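Long-range contacts in leucine aminopeptidase A1, chloroplastic (Solanum lycopersicum, PDB 5D8N), which removes N-terminal amino acids from peptides, acting as a homohexameric M17-family metalloaminopeptidase with two magnesium ions per subunit, regulates wound signalling and has a role in insect defence: residues K294-G299 with Q402-I407; P423-A428 with G447-R452; D433-E438 with Q496-D501; V440-A445 with V519-E524. The protein carries 1 engineered substitution. One frame throughout, in Å; residues are numbered along the deposited sequence.

Interaction 1 (K294-G299 with Q402-I407); sequences KLALVG and QGVEKI
A296 and L295 pair in parallel with I407 and K406, joining strands 293-305 and 406-411 as neighbours in the mixed sheet of the M17 catalytic domain. Two backbone hydrogen bonds fasten the start of the pairing: A296 N to K406 O at 2.9 Å, and E405 N to K294 O. The apolar contacts divide between the two faces of the sheet. On one, A296 CB meets V404 CG2 at 4.0 Å, and the CG2 methyls of V298 and I407 touch, with A395 and A399 of helix 388-401 packed against this side. On the other, L295 CD2 lies alongside the K406 chain, 3.8 Å from CB, in contact with W525 of helix 519-527; the K406 ammonium goes on to a salt bridge with E438. The polar side-chain contact belongs to K294. A bend at chi3 (70°) carries its NZ to Q402 O, 2.9 Å away in the carbonyl plane, just past the end of helix 388-401, where the helix dipole would favour a positive charge. A methionine in its place would probably leave Q402 O without this charged donor and the helix-strand turn less firmly tied to the sheet. Waters extend the polar network: one links K294 NZ to G403 O, and another accepts from K294 N while donating to E405 OE1 at 2.6 Å.

Interaction 2 (P423-A428 with G447-R452); sequences PSVAGA and GEKLWR
V425 has CG1 anti to its backbone N (chi1 -178°), which lays this methyl over the backbone of the neighbouring strand, 3.8 Å from L450 CA, and against W451 CB. R452 CG also stands anti to the backbone N (chi1 -167°) and comes to 3.4 Å from A428 O. These contacts fall where the two strands of a beta-alpha-beta unit meet: strand 426-429 leads into helix 433-446, and the chain returns as strand 450-452, parallel to the first and last in the sheet within this chain. Three backbone bonds join the strands. A426 uses both its polar atoms, its N donating to K449 O at 3.2 Å and its O accepting from W451 N at 2.9 Å, while A428 N donates to W451 O. Side chains are small where the backbones come close. A426 and A428 put only methyls on the face shared with L450, a side also packed by L500 of strand 496-501, and G427 has none opposite W451. K449 crosses V425 at about a right angle, its CB 4.1 Å from V425 CG2, before its chain runs outward. The polar ends of this edge serve the hexamer and the crossover helix. K449 NZ forms a salt bridge with E456 of the second subunit, and the guanidinium of R452 holds D433 and T430 O. The indole of W451 extends beyond the strand pair, and its NE1 donates to R452 O of the second subunit, which returns the same bond from its own W451 NE1 to R452 O.

Interaction 3 (D433-E438 with Q496-D501); sequences DDLARE and QWLHLD
L435 CD2 presses end-on into the backbone of strand 496-501, 3.5 Å from both W497 N and L498 N, and the same CD2 lies 3.7 Å from L498 CB, with L435 CG at 4.0 Å. The two leucine side chains cross at a slant. Q496 closes one side: its chain, extended beyond CG, reaches across toward the helix so that OE1 comes within 3.8 Å of L435 CB. On the other side, L498 CD1 reaches A436 CA at 4.1 Å. L435 points toward the strand, and CG anti to the backbone N (chi1 179°) carries CD2 onto its backbone. No hydrogen bond crosses between the two segments; the contact is van der Waals packing, chiefly of L435: the first turns of helix 433-446, the crossover helix of a beta-alpha-beta unit, rest on a strand of the central sheet at an axis separation of 8.1 Å and an angle of 52°. The next shell fixes both partners. The loop before the helix grips the strand, N432 OD1 accepting from W497 N and T430 OG1 bonding to W497 O. On the far face of the strand the W497 indole packs against L487 of helix 479-488 and donates through NE1 to D409, and the neighbouring H499 ND1 pairs with the other oxygen of the same carboxylate.

Interaction 4 (V440-A445 with V519-E524); sequences VEAAEA and VSTLVE
The carboxylate of E524 lies with one face turned to the A445 methyl, whose CB sits 4.1 Å from CD and 3.9 Å from OE1. Its two oxygens are taken by other partners, OE1 by a salt bridge to R528 and OE2 by the hydroxyl of Y205, which should keep the group from rotating. A bend at chi2 (-67°) turns the carboxylate toward A445, while E524 CB, nearer the backbone, lies 3.8 Å from A442 O. The alanines make this fit possible. A442 projects its methyl at the other helix, 3.7 Å from T521 O, and the absence of longer side chains lets the CA atoms of A443 and T521 approach to 5.2 Å. T521 fills the groove beside A443. Its CG2, anti to the backbone N, rests 3.9 Å from A443 N, while OG1, beside the T521 backbone N, lies 3.9 Å from A443 CA and hydrogen-bonds to E448 OE1 and S446 OG. A valine here would keep most of the packing but is likely to leave E448 OE1 and S446 OG without their shared hydroxyl, freeing the turn after the helix to shift. No hydrogen bond links the two segments directly. The helix axes pass 8.1 Å apart, crossing at 121°. Helix 433-446 forms one wall around the C-terminal helix 519-527; V519, S520 and V523 pack on helix 197-221, V523 also meets helix 327-342, and L522 is set down on I408 and L410 of strand 406-411.

In the fold
Interactions 1, 2 and 3 all reach one mixed sheet of the catalytic domain, in which strands 293-305, 406-411, 496-501, 426-429 and 450-452 lie in that order. Interaction 1 comes first along the chain and closes before the others open; interactions 2, 3 and 4 interlace, because helix 433-446, used by both 3 and 4, connects the two strands of 2. Centres of interactions 1 and 2 are 21 Å apart, with interaction 3 between them in the sheet, 12 and 13 Å away. The contacts thus run from a strand that leads to the magnesium ligand K300, across the sheet and its covering helices, to the edge touching the second subunit.

Interaction 1 (K294-G299 with Q402-I407)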
loop_
_atom_site.group_PDB
_atom_site.type_symbol
_atom_site.label_atom_id
_atom_site.label_comp_id
_atom_site.label_asym_id
_atom_site.label_seq_id
_atom_site.Cartn_x
_atom_site.Cartn_y
_atom_site.Cartn_z
ATOM N N LYS A 294 -22.651 39.987 -20.715
ATOM C CA LYS A 294 -23.251 38.841 -20.031
ATOM C C LYS A 294 -22.193 37.829 -19.623
ATOM O O LYS A 294 -21.470 37.267 -20.462
ATOM C CB LYS A 294 -24.303 38.174 -20.912
ATOM C CG LYS A 294 -25.506 39.073 -21.165
ATOM C CD LYS A 294 -26.540 38.463 -22.098
ATOM C CE LYS A 294 -27.251 37.298 -21.407
ATOM N NZ LYS A 294 -28.261 36.611 -22.268
ATOM N N LEU A 295 -22.070 37.630 -18.316
ATOM C CA LEU A 295 -21.036 36.760 -17.737
ATOM C C LEU A 295 -21.704 35.684 -16.892
ATOM O O LEU A 295 -22.743 35.930 -16.267
ATOM C CB LEU A 295 -20.092 37.590 -16.875
ATOM C CG LEU A 295 -19.545 38.879 -17.496
ATOM C CD1 LEU A 295 -18.813 39.687 -16.432
ATOM C CD2 LEU A 295 -18.605 38.577 -18.653
ATOM N N ALA A 296 -21.049 34.533 -16.772
ATOM C CA ALA A 296 -21.410 33.544 -15.772
ATOM C C ALA A 296 -20.239 33.143 -14.877
ATOM O O ALA A 296 -19.120 32.916 -15.324
ATOM C CB ALA A 296 -22.007 32.293 -16.420
ATOM N N LEU A 297 -20.594 32.836 -13.641
ATOM C CA LEU A 297 -19.667 32.294 -12.663
ATOM C C LEU A 297 -20.282 30.993 -12.176
ATOM O O LEU A 297 -21.363 31.004 -11.587
ATOM C CB LEU A 297 -19.506 33.267 -11.492
ATOM C CG LEU A 297 -18.956 34.643 -11.858
ATOM C CD1 LEU A 297 -18.937 35.540 -10.643
ATOM C CD2 LEU A 297 -17.542 34.468 -12.400
ATOM N N VAL A 298 -19.596 29.886 -12.450
ATOM C CA VAL A 298 -20.055 28.550 -12.114
ATOM C C VAL A 298 -19.173 27.937 -11.024
ATOM O O VAL A 298 -17.945 27.915 -11.150
ATOM C CB VAL A 298 -19.996 27.651 -13.355
ATOM C CG1 VAL A 298 -20.408 26.232 -12.980
ATOM C CG2 VAL A 298 -20.925 28.210 -14.415
ATOM N N GLY A 299 -19.799 27.474 -9.946
ATOM C CA GLY A 299 -19.054 26.914 -8.820
ATOM C C GLY A 299 -19.435 25.478 -8.542
ATOM O O GLY A 299 -20.615 25.128 -8.519
ATOM N N GLN A 402 -27.812 30.191 -21.032
ATOM C CA GLN A 402 -28.279 31.514 -20.645
ATOM C C GLN A 402 -27.808 32.596 -21.639
ATOM O O GLN A 402 -28.079 33.782 -21.462
ATOM C CB GLN A 402 -27.802 31.843 -19.232
ATOM C CG GLN A 402 -28.220 30.860 -18.160
ATOM C CD GLN A 402 -29.639 30.341 -18.346
ATOM O OE1 GLN A 402 -29.875 29.164 -18.708
ATOM N NE2 GLN A 402 -30.593 31.210 -18.035
ATOM N N GLY A 403 -27.023 32.207 -22.637
ATOM C CA GLY A 403 -26.568 33.167 -23.624
ATOM C C GLY A 403 -25.474 34.089 -23.129
ATOM O O GLY A 403 -25.273 35.173 -23.687
ATOM N N VAL A 404 -24.645 33.614 -22.201
ATOM C CA VAL A 404 -23.515 34.422 -21.781
ATOM C C VAL A 404 -22.398 34.495 -22.823
ATOM O O VAL A 404 -22.227 33.610 -23.636
ATOM C CB VAL A 404 -22.993 33.992 -20.397
ATOM C CG1 VAL A 404 -24.107 34.140 -19.370
ATOM C CG2 VAL A 404 -22.476 32.564 -20.428
ATOM N N GLU A 405 -21.547 35.496 -22.694
ATOM C CA GLU A 405 -20.369 35.678 -23.533
ATOM C C GLU A 405 -19.103 35.041 -22.901
ATOM O O GLU A 405 -18.210 34.577 -23.600
ATOM C CB GLU A 405 -20.208 37.192 -23.700
ATOM C CG GLU A 405 -18.963 37.686 -24.416
ATOM C CD GLU A 405 -18.893 39.208 -24.519
ATOM O OE1 GLU A 405 -19.903 39.884 -24.217
ATOM O OE2 GLU A 405 -17.851 39.711 -24.987
ATOM N N LYS A 406 -18.993 35.037 -21.577
ATOM C CA LYS A 406 -17.808 34.540 -20.891
ATOM C C LYS A 406 -18.247 33.765 -19.646
ATOM O O LYS A 406 -19.125 34.221 -18.903
ATOM C CB LYS A 406 -16.889 35.700 -20.495
ATOM C CG LYS A 406 -16.454 36.610 -21.642
ATOM C CD LYS A 406 -15.586 37.763 -21.150
ATOM C CE LYS A 406 -15.286 38.763 -22.268
ATOM N NZ LYS A 406 -14.454 39.870 -21.711
ATOM N N ILE A 407 -17.557 32.659 -19.378
ATOM C CA ILE A 407 -17.745 31.849 -18.177
ATOM C C ILE A 407 -16.412 31.679 -17.456
ATOM O O ILE A 407 -15.423 31.257 -18.055
ATOM C CB ILE A 407 -18.269 30.447 -18.538
ATOM C CG1 ILE A 407 -19.576 30.546 -19.327
ATOM C CG2 ILE A 407 -18.499 29.628 -17.284
ATOM C CD1 ILE A 407 -20.033 29.223 -19.889
HETATM O O HOH W 1 -22.398 39.701 -23.600
HETATM O O HOH W 2 -27.481 36.809 -25.004
#

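Interaction 2 (P423-A428 with G447-R452)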
loop_
_atom_site.group_PDB
_atom_site.type_symbol
_atom_site.label_atom_id
_atom_site.label_comp_id
_atom_site.label_asym_id
_atom_site.label_seq_id
_atom_site.Cartn_x
_atom_site.Cartn_y
_atom_site.Cartn_z
ATOM N N PRO A 423 0.012 24.164 -2.370
ATOM C CA PRO A 423 -1.216 24.492 -1.645
ATOM C C PRO A 423 -1.802 25.883 -1.901
ATOM O O PRO A 423 -2.967 26.123 -1.565
ATOM C CB PRO A 423 -0.809 24.364 -0.175
ATOM C CG PRO A 423 0.684 24.534 -0.150
ATOM C CD PRO A 423 1.160 23.957 -1.472
ATOM N N SER A 424 -1.013 26.794 -2.464
ATOM C CA SER A 424 -1.325 28.202 -2.412
ATOM C C SER A 424 -1.686 28.843 -3.753
ATOM O O SER A 424 -2.105 30.002 -3.779
ATOM C CB SER A 424 -0.160 28.984 -1.816
ATOM O OG SER A 424 0.232 28.484 -0.563
ATOM N N VAL A 425 -1.510 28.114 -4.851
ATOM C CA VAL A 425 -1.617 28.681 -6.194
ATOM C C VAL A 425 -2.605 27.861 -7.027
ATOM O O VAL A 425 -2.415 26.667 -7.237
ATOM C CB VAL A 425 -0.248 28.677 -6.927
ATOM C CG1 VAL A 425 -0.406 29.321 -8.308
ATOM C CG2 VAL A 425 0.811 29.463 -6.143
ATOM N N ALA A 426 -3.673 28.498 -7.480
ATOM C CA ALA A 426 -4.687 27.807 -8.257
ATOM C C ALA A 426 -4.248 27.701 -9.707
ATOM O O ALA A 426 -3.492 28.535 -10.206
ATOM C CB ALA A 426 -6.021 28.533 -8.151
ATOM N N GLY A 427 -4.731 26.670 -10.388
ATOM C CA GLY A 427 -4.448 26.490 -11.798
ATOM C C GLY A 427 -5.600 26.998 -12.651
ATOM O O GLY A 427 -6.747 26.634 -12.432
ATOM N N ALA A 428 -5.255 27.740 -13.698
ATOM C CA ALA A 428 -6.215 28.328 -14.613
ATOM C C ALA A 428 -6.035 27.669 -15.975
ATOM O O ALA A 428 -4.926 27.621 -16.527
ATOM C CB ALA A 428 -5.975 29.837 -14.726
ATOM N N GLY A 447 -4.681 40.425 -5.541
ATOM C CA GLY A 447 -3.633 39.855 -4.731
ATOM C C GLY A 447 -3.662 38.345 -4.618
ATOM O O GLY A 447 -2.772 37.766 -4.001
ATOM N N GLU A 448 -4.625 37.693 -5.271
ATOM C CA GLU A 448 -4.744 36.240 -5.192
ATOM C C GLU A 448 -3.763 35.563 -6.158
ATOM O O GLU A 448 -3.425 36.099 -7.213
ATOM C CB GLU A 448 -6.185 35.821 -5.461
ATOM C CG GLU A 448 -7.139 36.286 -4.373
ATOM C CD GLU A 448 -8.474 35.530 -4.345
ATOM O OE1 GLU A 448 -9.194 35.530 -5.367
ATOM O OE2 GLU A 448 -8.895 35.114 -3.241
ATOM N N LYS A 449 -3.339 34.353 -5.816
ATOM C CA LYS A 449 -2.323 33.625 -6.589
ATOM C C LYS A 449 -2.944 32.567 -7.477
ATOM O O LYS A 449 -3.646 31.673 -6.995
ATOM C CB LYS A 449 -1.318 32.920 -5.680
ATOM C CG LYS A 449 -0.513 33.850 -4.790
ATOM C CD LYS A 449 0.377 33.050 -3.844
ATOM C CE LYS A 449 0.996 34.033 -2.857
ATOM N NZ LYS A 449 2.215 33.546 -2.174
ATOM N N LEU A 450 -2.610 32.658 -8.766
ATOM C CA LEU A 450 -3.010 31.668 -9.754
ATOM C C LEU A 450 -2.004 31.618 -10.890
ATOM O O LEU A 450 -1.172 32.510 -11.045
ATOM C CB LEU A 450 -4.449 31.925 -10.247
ATOM C CG LEU A 450 -4.833 33.273 -10.852
ATOM C CD1 LEU A 450 -4.320 33.419 -12.275
ATOM C CD2 LEU A 450 -6.335 33.451 -10.853
ATOM N N TRP A 451 -2.085 30.566 -11.698
ATOM C CA TRP A 451 -1.118 30.349 -12.765
ATOM C C TRP A 451 -1.810 29.578 -13.879
ATOM O O TRP A 451 -2.426 28.535 -13.644
ATOM C CB TRP A 451 0.069 29.551 -12.236
ATOM C CG TRP A 451 1.256 29.458 -13.164
ATOM C CD1 TRP A 451 1.543 28.452 -14.037
ATOM C CD2 TRP A 451 2.287 30.438 -13.333
ATOM N NE1 TRP A 451 2.735 28.704 -14.690
ATOM C CE2 TRP A 451 3.223 29.911 -14.251
ATOM C CE3 TRP A 451 2.483 31.732 -12.829
ATOM C CZ2 TRP A 451 4.316 30.646 -14.704
ATOM C CZ3 TRP A 451 3.645 32.427 -13.188
ATOM C CH2 TRP A 451 4.550 31.876 -14.133
ATOM N N ARG A 452 -1.683 30.077 -15.105
ATOM C CA ARG A 452 -2.241 29.369 -16.232
ATOM C C ARG A 452 -1.478 28.074 -16.499
ATOM O O ARG A 452 -0.242 28.019 -16.421
ATOM C CB ARG A 452 -2.239 30.241 -17.472
ATOM C CG ARG A 452 -3.100 29.659 -18.580
ATOM C CD ARG A 452 -2.910 30.402 -19.892
ATOM N NE ARG A 452 -3.824 29.947 -20.931
ATOM C CZ ARG A 452 -3.878 30.453 -22.166
ATOM N NH1 ARG A 452 -3.155 31.502 -22.486
ATOM N NH2 ARG A 452 -4.784 30.010 -23.035
#

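Interaction 3 (D433-E438 with Q496-D501)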
loop_
_atom_site.group_PDB
_atom_site.type_symbol
_atom_site.label_atom_id
_atom_site.label_comp_id
_atom_site.label_asym_id
_atom_site.label_seq_id
_atom_site.Cartn_x
_atom_site.Cartn_y
_atom_site.Cartn_z
ATOM N N ASP A 433 -7.022 32.978 -24.984
ATOM C CA ASP A 433 -5.866 33.691 -24.458
ATOM C C ASP A 433 -6.258 35.026 -23.815
ATOM O O ASP A 433 -5.606 35.483 -22.880
ATOM C CB ASP A 433 -4.848 33.971 -25.562
ATOM C CG ASP A 433 -4.067 32.731 -25.976
ATOM O OD1 ASP A 433 -4.039 31.722 -25.228
ATOM O OD2 ASP A 433 -3.442 32.819 -27.051
ATOM N N ASP A 434 -7.215 35.717 -24.429
ATOM C CA ASP A 434 -7.704 36.984 -23.907
ATOM C C ASP A 434 -8.295 36.812 -22.506
ATOM O O ASP A 434 -8.105 37.680 -21.657
ATOM C CB ASP A 434 -8.755 37.622 -24.827
ATOM C CG ASP A 434 -9.144 39.032 -24.383
ATOM O OD1 ASP A 434 -8.250 39.902 -24.402
ATOM O OD2 ASP A 434 -10.301 39.276 -23.955
ATOM N N LEU A 435 -9.094 35.769 -22.293
ATOM C CA LEU A 435 -9.735 35.584 -21.002
ATOM C C LEU A 435 -8.686 35.212 -19.974
ATOM O O LEU A 435 -8.759 35.699 -18.848
ATOM C CB LEU A 435 -10.809 34.524 -21.081
ATOM C CG LEU A 435 -11.565 34.185 -19.805
ATOM C CD1 LEU A 435 -12.143 35.435 -19.165
ATOM C CD2 LEU A 435 -12.646 33.159 -20.103
ATOM N N ALA A 436 -7.648 34.478 -20.386
ATOM C CA ALA A 436 -6.550 34.185 -19.480
ATOM C C ALA A 436 -5.952 35.489 -18.976
ATOM O O ALA A 436 -5.689 35.661 -17.778
ATOM C CB ALA A 436 -5.472 33.351 -20.150
ATOM N N ARG A 437 -5.711 36.405 -19.910
ATOM C CA ARG A 437 -5.102 37.687 -19.581
ATOM C C ARG A 437 -5.984 38.506 -18.639
ATOM O O ARG A 437 -5.484 39.095 -17.681
ATOM C CB ARG A 437 -4.770 38.492 -20.846
ATOM C CG ARG A 437 -4.171 39.859 -20.538
ATOM C CD ARG A 437 -4.126 40.793 -21.753
ATOM N NE ARG A 437 -5.369 40.710 -22.515
ATOM C CZ ARG A 437 -6.522 41.231 -22.118
ATOM N NH1 ARG A 437 -6.573 42.132 -21.141
ATOM N NH2 ARG A 437 -7.623 40.837 -22.731
ATOM N N GLU A 438 -7.290 38.526 -18.889
ATOM C CA GLU A 438 -8.230 39.207 -18.001
ATOM C C GLU A 438 -8.134 38.624 -16.578
ATOM O O GLU A 438 -8.188 39.364 -15.593
ATOM C CB GLU A 438 -9.673 39.048 -18.480
ATOM C CG GLU A 438 -10.120 39.873 -19.680
ATOM C CD GLU A 438 -11.549 39.555 -20.135
ATOM O OE1 GLU A 438 -12.394 39.031 -19.376
ATOM O OE2 GLU A 438 -11.833 39.733 -21.333
ATOM N N GLN A 496 -16.459 32.256 -24.411
ATOM C CA GLN A 496 -15.136 32.230 -23.783
ATOM C C GLN A 496 -15.241 31.631 -22.384
ATOM O O GLN A 496 -16.196 31.892 -21.662
ATOM C CB GLN A 496 -14.561 33.634 -23.658
ATOM C CG GLN A 496 -14.387 34.366 -24.973
ATOM C CD GLN A 496 -13.560 35.625 -24.802
ATOM O OE1 GLN A 496 -13.169 35.985 -23.703
ATOM N NE2 GLN A 496 -13.385 36.354 -25.875
ATOM N N TRP A 497 -14.331 30.733 -22.043
ATOM C CA TRP A 497 -14.472 29.944 -20.834
ATOM C C TRP A 497 -13.112 29.653 -20.232
ATOM O O TRP A 497 -12.157 29.297 -20.925
ATOM C CB TRP A 497 -15.246 28.670 -21.123
ATOM C CG TRP A 497 -15.018 27.577 -20.106
ATOM C CD1 TRP A 497 -15.508 27.535 -18.823
ATOM C CD2 TRP A 497 -14.121 26.472 -20.228
ATOM N NE1 TRP A 497 -15.053 26.423 -18.185
ATOM C CE2 TRP A 497 -14.223 25.733 -19.035
ATOM C CE3 TRP A 497 -13.423 25.920 -21.299
ATOM C CZ2 TRP A 497 -13.567 24.518 -18.849
ATOM C CZ3 TRP A 497 -12.725 24.731 -21.091
ATOM C CH2 TRP A 497 -12.818 24.043 -19.886
ATOM N N LEU A 498 -13.034 29.882 -18.929
ATOM C CA LEU A 498 -11.870 29.519 -18.133
ATOM C C LEU A 498 -12.253 28.709 -16.897
ATOM O O LEU A 498 -13.196 29.039 -16.170
ATOM C CB LEU A 498 -11.111 30.765 -17.706
ATOM C CG LEU A 498 -9.819 30.589 -16.889
ATOM C CD1 LEU A 498 -8.906 31.743 -17.227
ATOM C CD2 LEU A 498 -10.065 30.583 -15.399
ATOM N N HIS A 499 -11.425 27.712 -16.625
ATOM C CA HIS A 499 -11.624 26.791 -15.506
ATOM C C HIS A 499 -10.511 27.041 -14.489
ATOM O O HIS A 499 -9.325 27.017 -14.836
ATOM C CB HIS A 499 -11.558 25.344 -16.008
ATOM C CG HIS A 499 -11.246 24.342 -14.947
ATOM N ND1 HIS A 499 -12.086 24.100 -13.889
ATOM C CD2 HIS A 499 -10.256 23.423 -14.854
ATOM C CE1 HIS A 499 -11.600 23.120 -13.150
ATOM N NE2 HIS A 499 -10.491 22.688 -13.718
ATOM N N LEU A 500 -10.913 27.247 -13.243
ATOM C CA LEU A 500 -9.960 27.486 -12.177
ATOM C C LEU A 500 -10.015 26.354 -11.153
ATOM O O LEU A 500 -11.035 26.151 -10.477
ATOM C CB LEU A 500 -10.253 28.841 -11.547
ATOM C CG LEU A 500 -9.105 29.502 -10.785
ATOM C CD1 LEU A 500 -7.931 29.835 -11.692
ATOM C CD2 LEU A 500 -9.580 30.754 -10.054
ATOM N N ASP A 501 -8.947 25.557 -11.124
ATOM C CA ASP A 501 -8.820 24.426 -10.194
ATOM C C ASP A 501 -8.217 24.956 -8.890
ATOM O O ASP A 501 -7.000 25.186 -8.769
ATOM C CB ASP A 501 -7.959 23.316 -10.818
ATOM C CG ASP A 501 -8.097 21.954 -10.111
ATOM O OD1 ASP A 501 -8.625 21.899 -8.982
ATOM O OD2 ASP A 501 -7.685 20.915 -10.707
#

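Interaction 4 (V440-A445 with V519-E524)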
loop_
_atom_site.group_PDB
_atom_site.type_symbol
_atom_site.label_atom_id
_atom_site.label_comp_id
_atom_site.label_asym_id
_atom_site.label_seq_id
_atom_site.Cartn_x
_atom_site.Cartn_y
_atom_site.Cartn_z
ATOM N N VAL A 440 -5.673 36.805 -15.165
ATOM C CA VAL A 440 -4.370 37.114 -14.588
ATOM C C VAL A 440 -4.310 38.560 -14.076
ATOM O O VAL A 440 -3.824 38.819 -12.972
ATOM C CB VAL A 440 -3.242 36.879 -15.611
ATOM C CG1 VAL A 440 -1.936 37.522 -15.149
ATOM C CG2 VAL A 440 -3.028 35.398 -15.819
ATOM N N GLU A 441 -4.869 39.501 -14.832
ATOM C CA GLU A 441 -4.913 40.891 -14.375
ATOM C C GLU A 441 -5.833 41.077 -13.163
ATOM O O GLU A 441 -5.519 41.833 -12.244
ATOM C CB GLU A 441 -5.320 41.814 -15.524
ATOM C CG GLU A 441 -4.196 42.028 -16.546
ATOM C CD GLU A 441 -4.632 42.684 -17.862
ATOM O OE1 GLU A 441 -5.805 43.116 -17.981
ATOM O OE2 GLU A 441 -3.820 42.691 -18.818
ATOM N N ALA A 442 -6.946 40.352 -13.135
ATOM C CA ALA A 442 -7.857 40.469 -11.997
ATOM C C ALA A 442 -7.192 39.960 -10.724
ATOM O O ALA A 442 -7.347 40.568 -9.671
ATOM C CB ALA A 442 -9.142 39.701 -12.272
ATOM N N ALA A 443 -6.374 38.920 -10.853
ATOM C CA ALA A 443 -5.686 38.341 -9.710
ATOM C C ALA A 443 -4.540 39.220 -9.234
ATOM O O ALA A 443 -4.255 39.301 -8.043
ATOM C CB ALA A 443 -5.163 36.955 -10.042
ATOM N N GLU A 444 -3.864 39.851 -10.184
ATOM C CA GLU A 444 -2.892 40.870 -9.869
ATOM C C GLU A 444 -3.505 42.014 -9.049
ATOM O O GLU A 444 -2.928 42.419 -8.049
ATOM C CB GLU A 444 -2.274 41.387 -11.170
ATOM C CG GLU A 444 -1.202 42.457 -11.039
ATOM C CD GLU A 444 0.121 41.906 -10.542
ATOM O OE1 GLU A 444 0.413 40.720 -10.826
ATOM O OE2 GLU A 444 0.845 42.651 -9.841
ATOM N N ALA A 445 -4.709 42.466 -9.409
ATOM C CA ALA A 445 -5.399 43.492 -8.646
ATOM C C ALA A 445 -5.892 43.000 -7.284
ATOM O O ALA A 445 -5.734 43.694 -6.285
ATOM C CB ALA A 445 -6.548 44.099 -9.460
ATOM N N VAL A 519 -13.130 34.941 -4.265
ATOM C CA VAL A 519 -14.152 35.983 -4.259
ATOM C C VAL A 519 -13.554 37.257 -4.802
ATOM O O VAL A 519 -14.104 37.872 -5.708
ATOM C CB VAL A 519 -14.732 36.218 -2.856
ATOM C CG1 VAL A 519 -15.644 37.417 -2.841
ATOM C CG2 VAL A 519 -15.504 34.999 -2.385
ATOM N N SER A 520 -12.441 37.692 -4.242
ATOM C CA SER A 520 -11.895 38.993 -4.627
ATOM C C SER A 520 -11.513 39.032 -6.092
ATOM O O SER A 520 -11.689 40.049 -6.764
ATOM C CB SER A 520 -10.716 39.403 -3.728
ATOM O OG SER A 520 -9.696 38.403 -3.791
ATOM N N THR A 521 -10.918 37.953 -6.589
ATOM C CA THR A 521 -10.530 37.897 -7.991
ATOM C C THR A 521 -11.760 37.945 -8.919
ATOM O O THR A 521 -11.778 38.670 -9.931
ATOM C CB THR A 521 -9.661 36.660 -8.287
ATOM O OG1 THR A 521 -8.461 36.715 -7.504
ATOM C CG2 THR A 521 -9.285 36.569 -9.745
ATOM N N LEU A 522 -12.796 37.186 -8.578
ATOM C CA LEU A 522 -13.997 37.205 -9.389
ATOM C C LEU A 522 -14.649 38.590 -9.438
ATOM O O LEU A 522 -15.143 39.029 -10.482
ATOM C CB LEU A 522 -15.007 36.172 -8.904
ATOM C CG LEU A 522 -14.567 34.702 -9.029
ATOM C CD1 LEU A 522 -15.638 33.781 -8.474
ATOM C CD2 LEU A 522 -14.159 34.307 -10.431
ATOM N N VAL A 523 -14.709 39.245 -8.289
ATOM C CA VAL A 523 -15.262 40.585 -8.231
ATOM C C VAL A 523 -14.456 41.515 -9.138
ATOM O O VAL A 523 -15.049 42.301 -9.905
ATOM C CB VAL A 523 -15.332 41.134 -6.796
ATOM C CG1 VAL A 523 -15.639 42.633 -6.794
ATOM C CG2 VAL A 523 -16.375 40.363 -6.007
ATOM N N GLU A 524 -13.132 41.482 -9.002
ATOM C CA GLU A 524 -12.294 42.326 -9.855
ATOM C C GLU A 524 -12.557 42.014 -11.312
ATOM O O GLU A 524 -12.582 42.910 -12.151
ATOM C CB GLU A 524 -10.805 42.167 -9.560
ATOM C CG GLU A 524 -10.363 42.844 -8.266
ATOM C CD GLU A 524 -10.446 44.373 -8.306
ATOM O OE1 GLU A 524 -10.338 44.963 -9.405
ATOM O OE2 GLU A 524 -10.482 44.970 -7.207
#